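PDB 1Q67: decapping protein involved in mRNA degradation-Dcp1p from Saccharomyces cerevisiae, which acts with Dcp2 in the decapping complex that removes the 7-methylguanine cap from mRNA and so commits transcripts to 5' to 3' decay. Local coordinates for residues B[25-30]-B[64-69]; B[203-208]-B[212-217]; B[192-195]-B[199-202]. All coordinates share one frame; numbering follows the deposited sequence.

Interaction 1: residues B[25-30]-B[64-69]; sequences NVIGRY and VLAIYL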
ATOM      1  N   ASN B  25     -13.719  -8.856 -16.255  1.00 37.10           N
ATOM      2  CA  ASN B  25     -12.442  -8.559 -16.904  1.00 35.94           C
ATOM      3  C   ASN B  25     -12.148  -7.072 -16.768  1.00 34.29           C
ATOM      4  O   ASN B  25     -12.260  -6.315 -17.725  1.00 34.74           O
ATOM      5  CB  ASN B  25     -12.472  -8.962 -18.387  1.00 36.16           C
ATOM      6  CG  ASN B  25     -11.188  -8.580 -19.131  1.00 38.15           C
ATOM      7  OD1 ASN B  25     -10.130  -8.373 -18.517  1.00 37.92           O
ATOM      8  ND2 ASN B  25     -11.273  -8.496 -20.456  1.00 36.63           N
ATOM      9  N   VAL B  26     -11.780  -6.664 -15.559  1.00 35.51           N
ATOM     10  CA  VAL B  26     -11.467  -5.268 -15.266  1.00 35.84           C
ATOM     11  C   VAL B  26     -10.147  -4.806 -15.892  1.00 36.27           C
ATOM     12  O   VAL B  26     -10.010  -3.638 -16.268  1.00 36.38           O
ATOM     13  CB  VAL B  26     -11.412  -5.031 -13.722  1.00 37.99           C
ATOM     14  CG1 VAL B  26     -10.395  -5.961 -13.079  1.00 37.14           C
ATOM     15  CG2 VAL B  26     -11.058  -3.583 -13.417  1.00 39.12           C
ATOM     16  N   ILE B  27      -9.171  -5.710 -15.998  1.00 34.50           N
ATOM     17  CA  ILE B  27      -7.887  -5.343 -16.591  1.00 35.00           C
ATOM     18  C   ILE B  27      -8.129  -4.893 -18.021  1.00 34.65           C
ATOM     19  O   ILE B  27      -7.583  -3.886 -18.482  1.00 33.99           O
ATOM     20  CB  ILE B  27      -6.896  -6.539 -16.616  1.00 35.10           C
ATOM     21  CG1 ILE B  27      -6.530  -6.941 -15.182  1.00 33.91           C
ATOM     22  CG2 ILE B  27      -5.638  -6.155 -17.410  1.00 32.85           C
ATOM     23  CD1 ILE B  27      -5.823  -8.284 -15.073  1.00 34.05           C
ATOM     24  N   GLY B  28      -8.968  -5.655 -18.708  1.00 36.67           N
ATOM     25  CA  GLY B  28      -9.297  -5.362 -20.089  1.00 38.33           C
ATOM     26  C   GLY B  28      -9.773  -3.951 -20.358  1.00 39.39           C
ATOM     27  O   GLY B  28      -9.701  -3.487 -21.495  1.00 40.92           O
ATOM     28  N   ARG B  29     -10.261  -3.257 -19.336  1.00 39.61           N
ATOM     29  CA  ARG B  29     -10.717  -1.893 -19.542  1.00 41.30           C
ATOM     30  C   ARG B  29      -9.574  -0.893 -19.507  1.00 42.43           C
ATOM     31  O   ARG B  29      -9.736   0.262 -19.905  1.00 43.43           O
ATOM     32  CB  ARG B  29     -11.775  -1.522 -18.511  1.00 42.01           C
ATOM     33  CG  ARG B  29     -13.075  -2.260 -18.740  1.00 42.25           C
ATOM     34  CD  ARG B  29     -14.201  -1.605 -18.008  1.00 43.84           C
ATOM     35  NE  ARG B  29     -15.485  -1.985 -18.582  1.00 44.68           N
ATOM     36  CZ  ARG B  29     -16.643  -1.450 -18.216  1.00 44.65           C
ATOM     37  NH1 ARG B  29     -16.662  -0.514 -17.274  1.00 43.65           N
ATOM     38  NH2 ARG B  29     -17.774  -1.841 -18.793  1.00 43.03           N
ATOM     39  N   TYR B  30      -8.416  -1.329 -19.030  1.00 41.52           N
ATOM     40  CA  TYR B  30      -7.263  -0.443 -18.984  1.00 41.87           C
ATOM     41  C   TYR B  30      -6.235  -0.868 -20.026  1.00 40.76           C
ATOM     42  O   TYR B  30      -5.545  -0.028 -20.585  1.00 41.69           O
ATOM     43  CB  TYR B  30      -6.654  -0.431 -17.583  1.00 41.35           C
ATOM     44  CG  TYR B  30      -7.675  -0.071 -16.532  1.00 43.82           C
ATOM     45  CD1 TYR B  30      -8.309  -1.063 -15.786  1.00 43.48           C
ATOM     46  CD2 TYR B  30      -8.065   1.258 -16.333  1.00 44.56           C
ATOM     47  CE1 TYR B  30      -9.304  -0.753 -14.876  1.00 44.51           C
ATOM     48  CE2 TYR B  30      -9.072   1.581 -15.420  1.00 46.47           C
ATOM     49  CZ  TYR B  30      -9.687   0.565 -14.697  1.00 46.81           C
ATOM     50  OH  TYR B  30     -10.698   0.847 -13.807  1.00 49.09           O
ATOM     51  N   VAL B  64      -4.702  -5.202  -5.822  1.00 32.71           N
ATOM     52  CA  VAL B  64      -4.583  -6.454  -6.545  1.00 34.07           C
ATOM     53  C   VAL B  64      -3.467  -6.374  -7.588  1.00 34.54           C
ATOM     54  O   VAL B  64      -3.402  -5.429  -8.382  1.00 33.42           O
ATOM     55  CB  VAL B  64      -5.904  -6.822  -7.248  1.00 34.08           C
ATOM     56  CG1 VAL B  64      -5.754  -8.163  -7.949  1.00 34.14           C
ATOM     57  CG2 VAL B  64      -7.036  -6.902  -6.229  1.00 34.78           C
ATOM     58  N   LEU B  65      -2.591  -7.374  -7.568  1.00 34.13           N
ATOM     59  CA  LEU B  65      -1.475  -7.447  -8.496  1.00 35.25           C
ATOM     60  C   LEU B  65      -1.722  -8.608  -9.443  1.00 34.67           C
ATOM     61  O   LEU B  65      -2.000  -9.722  -9.005  1.00 35.08           O
ATOM     62  CB  LEU B  65      -0.162  -7.665  -7.734  1.00 38.23           C
ATOM     63  CG  LEU B  65       1.084  -8.139  -8.505  1.00 39.11           C
ATOM     64  CD1 LEU B  65       1.501  -7.112  -9.538  1.00 38.65           C
ATOM     65  CD2 LEU B  65       2.215  -8.365  -7.516  1.00 37.33           C
ATOM     66  N   ALA B  66      -1.639  -8.348 -10.742  1.00 31.52           N
ATOM     67  CA  ALA B  66      -1.843  -9.406 -11.717  1.00 31.96           C
ATOM     68  C   ALA B  66      -0.783  -9.359 -12.807  1.00 32.27           C
ATOM     69  O   ALA B  66      -0.276  -8.290 -13.144  1.00 31.66           O
ATOM     70  CB  ALA B  66      -3.230  -9.289 -12.354  1.00 30.53           C
ATOM     71  N   ILE B  67      -0.458 -10.535 -13.338  1.00 31.74           N
ATOM     72  CA  ILE B  67       0.490 -10.682 -14.429  1.00 32.35           C
ATOM     73  C   ILE B  67      -0.297 -11.430 -15.489  1.00 32.74           C
ATOM     74  O   ILE B  67      -0.914 -12.462 -15.214  1.00 34.20           O
ATOM     75  CB  ILE B  67       1.724 -11.474 -14.005  1.00 33.02           C
ATOM     76  CG1 ILE B  67       2.532 -10.625 -13.023  1.00 31.64           C
ATOM     77  CG2 ILE B  67       2.569 -11.832 -15.232  1.00 30.24           C
ATOM     78  CD1 ILE B  67       3.619 -11.374 -12.347  1.00 37.93           C
ATOM     79  N   TYR B  68      -0.292 -10.905 -16.702  1.00 31.51           N
ATOM     80  CA  TYR B  68      -1.087 -11.515 -17.746  1.00 31.17           C
ATOM     81  C   TYR B  68      -0.407 -11.488 -19.105  1.00 31.87           C
ATOM     82  O   TYR B  68       0.499 -10.693 -19.347  1.00 32.10           O
ATOM     83  CB  TYR B  68      -2.420 -10.772 -17.822  1.00 29.10           C
ATOM     84  CG  TYR B  68      -2.229  -9.290 -18.029  1.00 29.73           C
ATOM     85  CD1 TYR B  68      -2.282  -8.735 -19.305  1.00 31.32           C
ATOM     86  CD2 TYR B  68      -1.969  -8.441 -16.951  1.00 31.07           C
ATOM     87  CE1 TYR B  68      -2.093  -7.376 -19.506  1.00 29.71           C
ATOM     88  CE2 TYR B  68      -1.766  -7.069 -17.144  1.00 29.92           C
ATOM     89  CZ  TYR B  68      -1.837  -6.550 -18.431  1.00 31.35           C
ATOM     90  OH  TYR B  68      -1.670  -5.201 -18.655  1.00 34.01           O
ATOM     91  N   LEU B  69      -0.879 -12.359 -19.984  1.00 34.84           N
ATOM     92  CA  LEU B  69      -0.357 -12.469 -21.334  1.00 37.41           C
ATOM     93  C   LEU B  69      -1.115 -11.500 -22.232  1.00 37.70           C
ATOM     94  O   LEU B  69      -2.337 -11.368 -22.133  1.00 37.89           O
ATOM     95  CB  LEU B  69      -0.518 -13.904 -21.839  1.00 37.60           C
ATOM     96  CG  LEU B  69       0.143 -14.216 -23.188  1.00 42.14           C
ATOM     97  CD1 LEU B  69       0.601 -15.671 -23.219  1.00 41.96           C
ATOM     98  CD2 LEU B  69      -0.831 -13.926 -24.309  1.00 41.68           C
TER

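Interaction 2: residues B[203-208]-B[212-217]; sequences IWIHTV and QNIYEL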
ATOM      1  N   ILE B 203       8.128  -4.750  -4.716  1.00 35.38           N
ATOM      2  CA  ILE B 203       6.732  -5.049  -4.478  1.00 35.80           C
ATOM      3  C   ILE B 203       6.584  -5.906  -3.230  1.00 35.90           C
ATOM      4  O   ILE B 203       7.097  -7.022  -3.182  1.00 33.99           O
ATOM      5  CB  ILE B 203       6.096  -5.799  -5.675  1.00 36.73           C
ATOM      6  CG1 ILE B 203       6.266  -4.989  -6.965  1.00 35.61           C
ATOM      7  CG2 ILE B 203       4.608  -6.017  -5.416  1.00 37.94           C
ATOM      8  CD1 ILE B 203       5.789  -5.722  -8.211  1.00 35.39           C
ATOM      9  N   TRP B 204       5.903  -5.370  -2.216  1.00 36.41           N
ATOM     10  CA  TRP B 204       5.663  -6.120  -0.985  1.00 38.01           C
ATOM     11  C   TRP B 204       4.374  -6.893  -1.209  1.00 37.52           C
ATOM     12  O   TRP B 204       3.340  -6.308  -1.524  1.00 39.10           O
ATOM     13  CB  TRP B 204       5.483  -5.194   0.226  1.00 40.25           C
ATOM     14  CG  TRP B 204       5.202  -5.966   1.491  1.00 44.49           C
ATOM     15  CD1 TRP B 204       6.112  -6.632   2.259  1.00 46.14           C
ATOM     16  CD2 TRP B 204       3.913  -6.252   2.059  1.00 45.95           C
ATOM     17  NE1 TRP B 204       5.473  -7.320   3.263  1.00 47.59           N
ATOM     18  CE2 TRP B 204       4.123  -7.101   3.167  1.00 47.91           C
ATOM     19  CE3 TRP B 204       2.601  -5.867   1.744  1.00 49.63           C
ATOM     20  CZ2 TRP B 204       3.067  -7.586   3.960  1.00 50.04           C
ATOM     21  CZ3 TRP B 204       1.544  -6.349   2.538  1.00 50.08           C
ATOM     22  CH2 TRP B 204       1.788  -7.195   3.632  1.00 48.60           C
ATOM     23  N   ILE B 205       4.432  -8.206  -1.048  1.00 38.98           N
ATOM     24  CA  ILE B 205       3.256  -9.031  -1.245  1.00 42.44           C
ATOM     25  C   ILE B 205       2.857  -9.705   0.066  1.00 44.10           C
ATOM     26  O   ILE B 205       3.664 -10.378   0.699  1.00 43.04           O
ATOM     27  CB  ILE B 205       3.514 -10.092  -2.331  1.00 43.25           C
ATOM     28  CG1 ILE B 205       3.825  -9.394  -3.664  1.00 42.52           C
ATOM     29  CG2 ILE B 205       2.304 -11.005  -2.461  1.00 43.19           C
ATOM     30  CD1 ILE B 205       4.206 -10.335  -4.791  1.00 44.90           C
ATOM     31  N   HIS B 206       1.603  -9.509   0.466  1.00 47.49           N
ATOM     32  CA  HIS B 206       1.105 -10.074   1.712  1.00 51.04           C
ATOM     33  C   HIS B 206       1.116 -11.601   1.755  1.00 51.70           C
ATOM     34  O   HIS B 206       1.591 -12.182   2.724  1.00 52.27           O
ATOM     35  CB  HIS B 206      -0.306  -9.567   2.004  1.00 54.79           C
ATOM     36  CG  HIS B 206      -0.791  -9.930   3.372  1.00 59.53           C
ATOM     37  ND1 HIS B 206      -0.268  -9.370   4.519  1.00 61.55           N
ATOM     38  CD2 HIS B 206      -1.692 -10.854   3.781  1.00 60.40           C
ATOM     39  CE1 HIS B 206      -0.823  -9.936   5.574  1.00 61.06           C
ATOM     40  NE2 HIS B 206      -1.689 -10.841   5.155  1.00 61.10           N
ATOM     41  N   THR B 207       0.586 -12.253   0.723  1.00 51.44           N
ATOM     42  CA  THR B 207       0.580 -13.715   0.700  1.00 51.65           C
ATOM     43  C   THR B 207       2.025 -14.181   0.537  1.00 51.44           C
ATOM     44  O   THR B 207       2.613 -14.049  -0.536  1.00 50.48           O
ATOM     45  CB  THR B 207      -0.269 -14.266  -0.468  1.00 52.36           C
ATOM     46  OG1 THR B 207      -1.600 -13.738  -0.386  1.00 52.44           O
ATOM     47  CG2 THR B 207      -0.341 -15.789  -0.405  1.00 51.77           C
ATOM     48  N   VAL B 208       2.590 -14.718   1.612  1.00 51.19           N
ATOM     49  CA  VAL B 208       3.972 -15.181   1.615  1.00 51.56           C
ATOM     50  C   VAL B 208       4.342 -16.043   0.419  1.00 51.08           C
ATOM     51  O   VAL B 208       5.229 -15.686  -0.350  1.00 51.05           O
ATOM     52  CB  VAL B 208       4.292 -15.979   2.901  1.00 53.29           C
ATOM     53  CG1 VAL B 208       5.751 -16.443   2.879  1.00 53.06           C
ATOM     54  CG2 VAL B 208       4.022 -15.114   4.129  1.00 53.52           C
ATOM     55  N   GLN B 212       7.407 -16.072  -3.953  1.00 42.11           N
ATOM     56  CA  GLN B 212       8.246 -17.007  -4.684  1.00 43.26           C
ATOM     57  C   GLN B 212       7.604 -17.360  -6.025  1.00 42.33           C
ATOM     58  O   GLN B 212       8.287 -17.479  -7.042  1.00 42.35           O
ATOM     59  CB  GLN B 212       8.464 -18.276  -3.855  1.00 45.37           C
ATOM     60  CG  GLN B 212       9.787 -18.949  -4.132  1.00 50.72           C
ATOM     61  CD  GLN B 212      10.969 -18.068  -3.757  1.00 51.78           C
ATOM     62  OE1 GLN B 212      12.040 -18.160  -4.350  1.00 53.36           O
ATOM     63  NE2 GLN B 212      10.778 -17.215  -2.761  1.00 52.97           N
ATOM     64  N   ASN B 213       6.285 -17.519  -6.029  1.00 41.35           N
ATOM     65  CA  ASN B 213       5.575 -17.850  -7.255  1.00 41.31           C
ATOM     66  C   ASN B 213       5.614 -16.744  -8.308  1.00 40.79           C
ATOM     67  O   ASN B 213       5.698 -17.031  -9.499  1.00 41.15           O
ATOM     68  CB  ASN B 213       4.122 -18.207  -6.940  1.00 45.68           C
ATOM     69  CG  ASN B 213       3.998 -19.542  -6.239  1.00 49.48           C
ATOM     70  OD1 ASN B 213       4.724 -19.822  -5.283  1.00 54.98           O
ATOM     71  ND2 ASN B 213       3.078 -20.377  -6.706  1.00 53.39           N
ATOM     72  N   ILE B 214       5.548 -15.483  -7.885  1.00 38.56           N
ATOM     73  CA  ILE B 214       5.579 -14.392  -8.849  1.00 38.12           C
ATOM     74  C   ILE B 214       7.008 -14.276  -9.388  1.00 37.23           C
ATOM     75  O   ILE B 214       7.222 -14.016 -10.569  1.00 33.87           O
ATOM     76  CB  ILE B 214       5.124 -13.043  -8.212  1.00 37.96           C
ATOM     77  CG1 ILE B 214       4.684 -12.084  -9.317  1.00 43.11           C
ATOM     78  CG2 ILE B 214       6.268 -12.384  -7.450  1.00 39.12           C
ATOM     79  CD1 ILE B 214       4.227 -10.721  -8.819  1.00 45.79           C
ATOM     80  N   TYR B 215       7.980 -14.488  -8.510  1.00 37.48           N
ATOM     81  CA  TYR B 215       9.382 -14.436  -8.892  1.00 38.73           C
ATOM     82  C   TYR B 215       9.659 -15.500  -9.958  1.00 38.58           C
ATOM     83  O   TYR B 215      10.325 -15.242 -10.961  1.00 36.58           O
ATOM     84  CB  TYR B 215      10.264 -14.691  -7.661  1.00 40.26           C
ATOM     85  CG  TYR B 215      11.677 -15.101  -8.010  1.00 42.95           C
ATOM     86  CD1 TYR B 215      12.565 -14.201  -8.595  1.00 42.09           C
ATOM     87  CD2 TYR B 215      12.101 -16.413  -7.814  1.00 45.16           C
ATOM     88  CE1 TYR B 215      13.840 -14.599  -8.983  1.00 44.39           C
ATOM     89  CE2 TYR B 215      13.371 -16.824  -8.200  1.00 46.36           C
ATOM     90  CZ  TYR B 215      14.234 -15.916  -8.785  1.00 46.09           C
ATOM     91  OH  TYR B 215      15.473 -16.340  -9.205  1.00 47.63           O
ATOM     92  N   GLU B 216       9.129 -16.697  -9.729  1.00 38.93           N
ATOM     93  CA  GLU B 216       9.308 -17.824 -10.642  1.00 40.25           C
ATOM     94  C   GLU B 216       8.633 -17.572 -11.991  1.00 39.10           C
ATOM     95  O   GLU B 216       9.186 -17.898 -13.044  1.00 37.84           O
ATOM     96  CB  GLU B 216       8.727 -19.096 -10.017  1.00 44.31           C
ATOM     97  CG  GLU B 216       9.649 -20.293 -10.054  1.00 51.91           C
ATOM     98  CD  GLU B 216      10.705 -20.240  -8.977  1.00 56.10           C
ATOM     99  OE1 GLU B 216      10.321 -20.274  -7.789  1.00 60.79           O
ATOM    100  OE2 GLU B 216      11.909 -20.165  -9.311  1.00 58.18           O
ATOM    101  N   LEU B 217       7.430 -17.006 -11.962  1.00 35.82           N
ATOM    102  CA  LEU B 217       6.718 -16.717 -13.197  1.00 34.31           C
ATOM    103  C   LEU B 217       7.426 -15.648 -14.035  1.00 32.91           C
ATOM    104  O   LEU B 217       7.627 -15.825 -15.232  1.00 33.94           O
ATOM    105  CB  LEU B 217       5.287 -16.265 -12.899  1.00 33.00           C
ATOM    106  CG  LEU B 217       4.495 -15.747 -14.102  1.00 34.62           C
ATOM    107  CD1 LEU B 217       4.347 -16.862 -15.131  1.00 31.57           C
ATOM    108  CD2 LEU B 217       3.120 -15.252 -13.643  1.00 34.19           C
TER

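Interaction 3: residues B[192-195]-B[199-202]; sequences IIKN and EVYG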
ATOM      1  N   ILE B 192      11.795  -7.746  -6.168  1.00 38.63           N
ATOM      2  CA  ILE B 192      12.444  -6.625  -6.825  1.00 38.55           C
ATOM      3  C   ILE B 192      12.490  -6.799  -8.333  1.00 38.64           C
ATOM      4  O   ILE B 192      13.003  -7.794  -8.843  1.00 39.23           O
ATOM      5  CB  ILE B 192      13.866  -6.445  -6.248  1.00 39.25           C
ATOM      6  CG1 ILE B 192      13.749  -6.143  -4.750  1.00 39.72           C
ATOM      7  CG2 ILE B 192      14.605  -5.330  -6.968  1.00 38.98           C
ATOM      8  CD1 ILE B 192      15.070  -6.030  -4.018  1.00 43.19           C
ATOM      9  N   ILE B 193      11.934  -5.825  -9.044  1.00 39.24           N
ATOM     10  CA  ILE B 193      11.886  -5.872 -10.490  1.00 39.92           C
ATOM     11  C   ILE B 193      12.633  -4.711 -11.129  1.00 41.17           C
ATOM     12  O   ILE B 193      12.427  -3.546 -10.767  1.00 40.05           O
ATOM     13  CB  ILE B 193      10.421  -5.871 -10.989  1.00 40.93           C
ATOM     14  CG1 ILE B 193       9.713  -7.142 -10.514  1.00 41.22           C
ATOM     15  CG2 ILE B 193      10.379  -5.788 -12.511  1.00 40.92           C
ATOM     16  CD1 ILE B 193       8.255  -7.212 -10.904  1.00 41.70           C
ATOM     17  N   LYS B 194      13.510  -5.046 -12.073  1.00 41.99           N
ATOM     18  CA  LYS B 194      14.285  -4.046 -12.794  1.00 42.28           C
ATOM     19  C   LYS B 194      13.629  -3.831 -14.154  1.00 42.30           C
ATOM     20  O   LYS B 194      13.374  -4.773 -14.902  1.00 40.41           O
ATOM     21  CB  LYS B 194      15.739  -4.497 -12.972  1.00 45.94           C
ATOM     22  CG  LYS B 194      16.673  -3.377 -13.425  1.00 49.07           C
ATOM     23  CD  LYS B 194      18.063  -3.891 -13.781  1.00 52.21           C
ATOM     24  CE  LYS B 194      18.047  -4.669 -15.098  1.00 54.40           C
ATOM     25  NZ  LYS B 194      17.576  -3.819 -16.247  1.00 54.94           N
ATOM     26  N   ASN B 195      13.349  -2.564 -14.422  1.00 43.69           N
ATOM     27  CA  ASN B 195      12.709  -2.046 -15.630  1.00 46.84           C
ATOM     28  C   ASN B 195      13.566  -2.244 -16.882  1.00 46.60           C
ATOM     29  O   ASN B 195      14.741  -2.599 -16.790  1.00 45.08           O
ATOM     30  CB  ASN B 195      12.510  -0.533 -15.444  1.00 48.56           C
ATOM     31  CG  ASN B 195      11.305  -0.008 -16.155  1.00 52.04           C
ATOM     32  OD1 ASN B 195      10.832  -0.597 -17.132  1.00 59.18           O
ATOM     33  ND2 ASN B 195      10.794   1.122 -15.683  1.00 51.82           N
ATOM     34  N   GLU B 199      15.178   0.967 -14.156  1.00 46.48           N
ATOM     35  CA  GLU B 199      14.552   1.507 -12.947  1.00 43.94           C
ATOM     36  C   GLU B 199      14.204   0.312 -12.072  1.00 40.48           C
ATOM     37  O   GLU B 199      13.795  -0.733 -12.577  1.00 38.29           O
ATOM     38  CB  GLU B 199      13.290   2.298 -13.287  1.00 46.48           C
ATOM     39  CG  GLU B 199      13.554   3.449 -14.224  1.00 49.91           C
ATOM     40  CD  GLU B 199      12.301   4.213 -14.570  1.00 53.92           C
ATOM     41  OE1 GLU B 199      11.921   5.110 -13.789  1.00 55.25           O
ATOM     42  OE2 GLU B 199      11.692   3.908 -15.623  1.00 56.53           O
ATOM     43  N   VAL B 200      14.376   0.466 -10.767  1.00 37.58           N
ATOM     44  CA  VAL B 200      14.114  -0.616  -9.830  1.00 36.93           C
ATOM     45  C   VAL B 200      12.882  -0.406  -8.941  1.00 35.10           C
ATOM     46  O   VAL B 200      12.768   0.595  -8.236  1.00 35.11           O
ATOM     47  CB  VAL B 200      15.351  -0.848  -8.933  1.00 37.57           C
ATOM     48  CG1 VAL B 200      15.078  -1.961  -7.947  1.00 38.05           C
ATOM     49  CG2 VAL B 200      16.567  -1.185  -9.802  1.00 39.46           C
ATOM     50  N   TYR B 201      11.963  -1.363  -8.988  1.00 34.65           N
ATOM     51  CA  TYR B 201      10.752  -1.306  -8.175  1.00 33.18           C
ATOM     52  C   TYR B 201      10.769  -2.451  -7.184  1.00 33.71           C
ATOM     53  O   TYR B 201      11.370  -3.499  -7.439  1.00 33.28           O
ATOM     54  CB  TYR B 201       9.483  -1.426  -9.033  1.00 31.66           C
ATOM     55  CG  TYR B 201       9.247  -0.258  -9.953  1.00 34.84           C
ATOM     56  CD1 TYR B 201       9.850  -0.202 -11.212  1.00 37.09           C
ATOM     57  CD2 TYR B 201       8.439   0.811  -9.560  1.00 34.66           C
ATOM     58  CE1 TYR B 201       9.655   0.889 -12.057  1.00 36.03           C
ATOM     59  CE2 TYR B 201       8.241   1.904 -10.396  1.00 36.32           C
ATOM     60  CZ  TYR B 201       8.854   1.934 -11.642  1.00 36.76           C
ATOM     61  OH  TYR B 201       8.669   3.017 -12.468  1.00 40.00           O
ATOM     62  N   GLY B 202      10.119  -2.228  -6.045  1.00 34.32           N
ATOM     63  CA  GLY B 202      10.016  -3.247  -5.019  1.00 33.74           C
ATOM     64  C   GLY B 202       8.534  -3.491  -4.766  1.00 34.71           C
ATOM     65  O   GLY B 202       7.756  -2.549  -4.634  1.00 34.26           O
TER

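Interaction 1: residues B[25-30]-B[64-69]
On the four-stranded sheet of this PH-like beta sandwich, Ile-27 from the loop ahead of strand 34-41 packs over Ala-66 and Tyr-68 of strand 64-70. Two branches of the isoleucine do the work. At the end of its long arm, CD1 rests 3.9 Å from Ala-66 CB, while the methyl CG2 lies above the phenol ring of Tyr-68. That second contact is a CH-pi interaction: Ile-27 CG2 stands 4.1 Å from the centroid of the Tyr-68 ring and 17° off its normal, displaced slightly toward the rim, with CE2 and CZ the nearest ring atoms. Chi1 of -65° sets CG1 of Ile-27 beside the backbone N and leaves CG2 anti to it, so that the long arm carries CD1 to Ala-66 and CG2 falls over the ring. A beta-branched residue suits the place for this reason, and alanine leaves room for the arm beside the larger ring. The phenol OH of buried Tyr-68 is satisfied by a hydrogen bond to Asp-31 OD2. The opposite side of strand 64-70, carrying Leu-65 and Ile-67, faces helix 208-223.

The loop itself is wound into a short turn that presents Ile-27. Residues 26-29 have helical backbone angles, and Tyr-30 N bonds to Ile-27 O at 2.7 Å. Asn-25 opens the turn with an Asx motif, its OD1 accepting from Gly-28 N at 3.0 Å, the donor sitting above the amide carbonyl plane. Glycine suits position 28, since a CB there would come within 2.3 Å of Asn-25 ND2.

Interaction 2: residues B[203-208]-B[212-217]
Strand 200-205 gives way through a tight turn to helix 208-223, so that Ile-205 and Ile-214 face each other across the junction, their CA atoms 9.6 Å apart. This is the closing element of the PH-like fold, in which the C-terminal helix packs against the end of the beta sandwich. Val-208 and Gln-212 stand four residues apart at the start of the helix, their CA atoms separated by 7.8 Å; Val-208 O and Gln-212 N, at 4.2 Å, make no bond. From Gln-212 on the regular bonds are present, with Glu-216 N donating to Gln-212 O at 2.9 Å.

Contact between the side chains rests on two isoleucines meeting at an oblique angle. The terminal methyl of Ile-205, CD1, rests against two neighbouring methyls of Ile-214, 3.9 Å from CG2 and 4.0 Å from CD1. Chi1 of -159° carries CG1 of Ile-214 anti to the backbone N, and its extended arm brings CD1 round beside CG2, so both methyls meet the same partner. Branched aliphatic chains suit this buried seam, which Val-191 of the adjoining strand and Leu-65 and Phe-39 of the opposing sheet help to fill. Polar Gln-212 sits at its exposed margin. Ile-205 also helps tie the junction together through its backbone, its O accepting from Arg-211 NE.

Trp-204, on the other side of the strand, and His-206 just after it face the second subunit of the assembly: the His-206 ring meets His-206 and His-43 of the second subunit, and Trp-204 meets His-43 of that subunit. Within the chain the indole and imidazole also adjoin, Trp-204 CH2 lying in the plane of the His-206 ring at its edge.

Interaction 3: residues B[192-195]-B[199-202]
Ile-193 and Tyr-201 form an antiparallel hydrogen-bonded pair: Ile-193 N donates to Tyr-201 O at 2.9 Å, and Tyr-201 N returns a bond of 2.9 Å to Ile-193 O, almost straight at 177°. A third backbone bond, Asn-195 N to Glu-199 O at 2.6 Å, continues the register toward the connecting loop. CA-H...O contacts fill in between, including Lys-194 CA to Glu-199 O at 3.4 Å.

Apolar packing falls on both faces of this beta hairpin, which joins strands 190-194 and 200-205 in the five-stranded sheet of the sandwich. Ile-192 CG2 presses on Val-200 CG1 at 3.5 Å, two beta-branched chains well suited to strands, with Trp-56 against both. On the other face Tyr-201 and Ile-193 turn to Met-155 of the opposing sheet.

Polar side chains gather at the loop end. Asn-195 and Glu-199 run side by side with amide and carboxylate planes nearly parallel, but Asn-195 ND2 and Glu-199 OE2, at 2.9 Å, are poorly angled for a hydrogen bond. Asn-195 ND2 also approaches the edge of the Tyr-201 ring, 3.8 Å from CE1, and Glu-199 OE1 forms a salt bridge with Lys-48. Bends at chi3 (72°) and chi4 (60°) curl Lys-194 back, so that NZ donates to Asn-195 O at 3.1 Å and also reaches Cys-181 O. A methionine in place of Lys-194 would probably leave both carbonyls without this donor and the end of the strand less firmly held to the segment around Cys-181.

Overall arrangement
Interactions 1 and 2 are apolar contacts placed on the two sides of strand 64-70: the first buries its Ala-66 and Tyr-68 face under the N-terminal loop, while Leu-65 and Ile-67 on the other face touch interaction 2, Ile-67 CD1 lying 3.3 Å from Ile-214 CG1. Interaction 2 runs from this interior to the exposed start of its helix. Interaction 3 shares strand 200-205 with it, and the two meet through Ile-203 and Ile-193, but its cohesion comes chiefly from backbone hydrogen bonds, with charged groups at the partly exposed loop end. Interactions 1 and 3 do not touch; their centres lie about 20 Å apart, on opposite sides of the chain's centre.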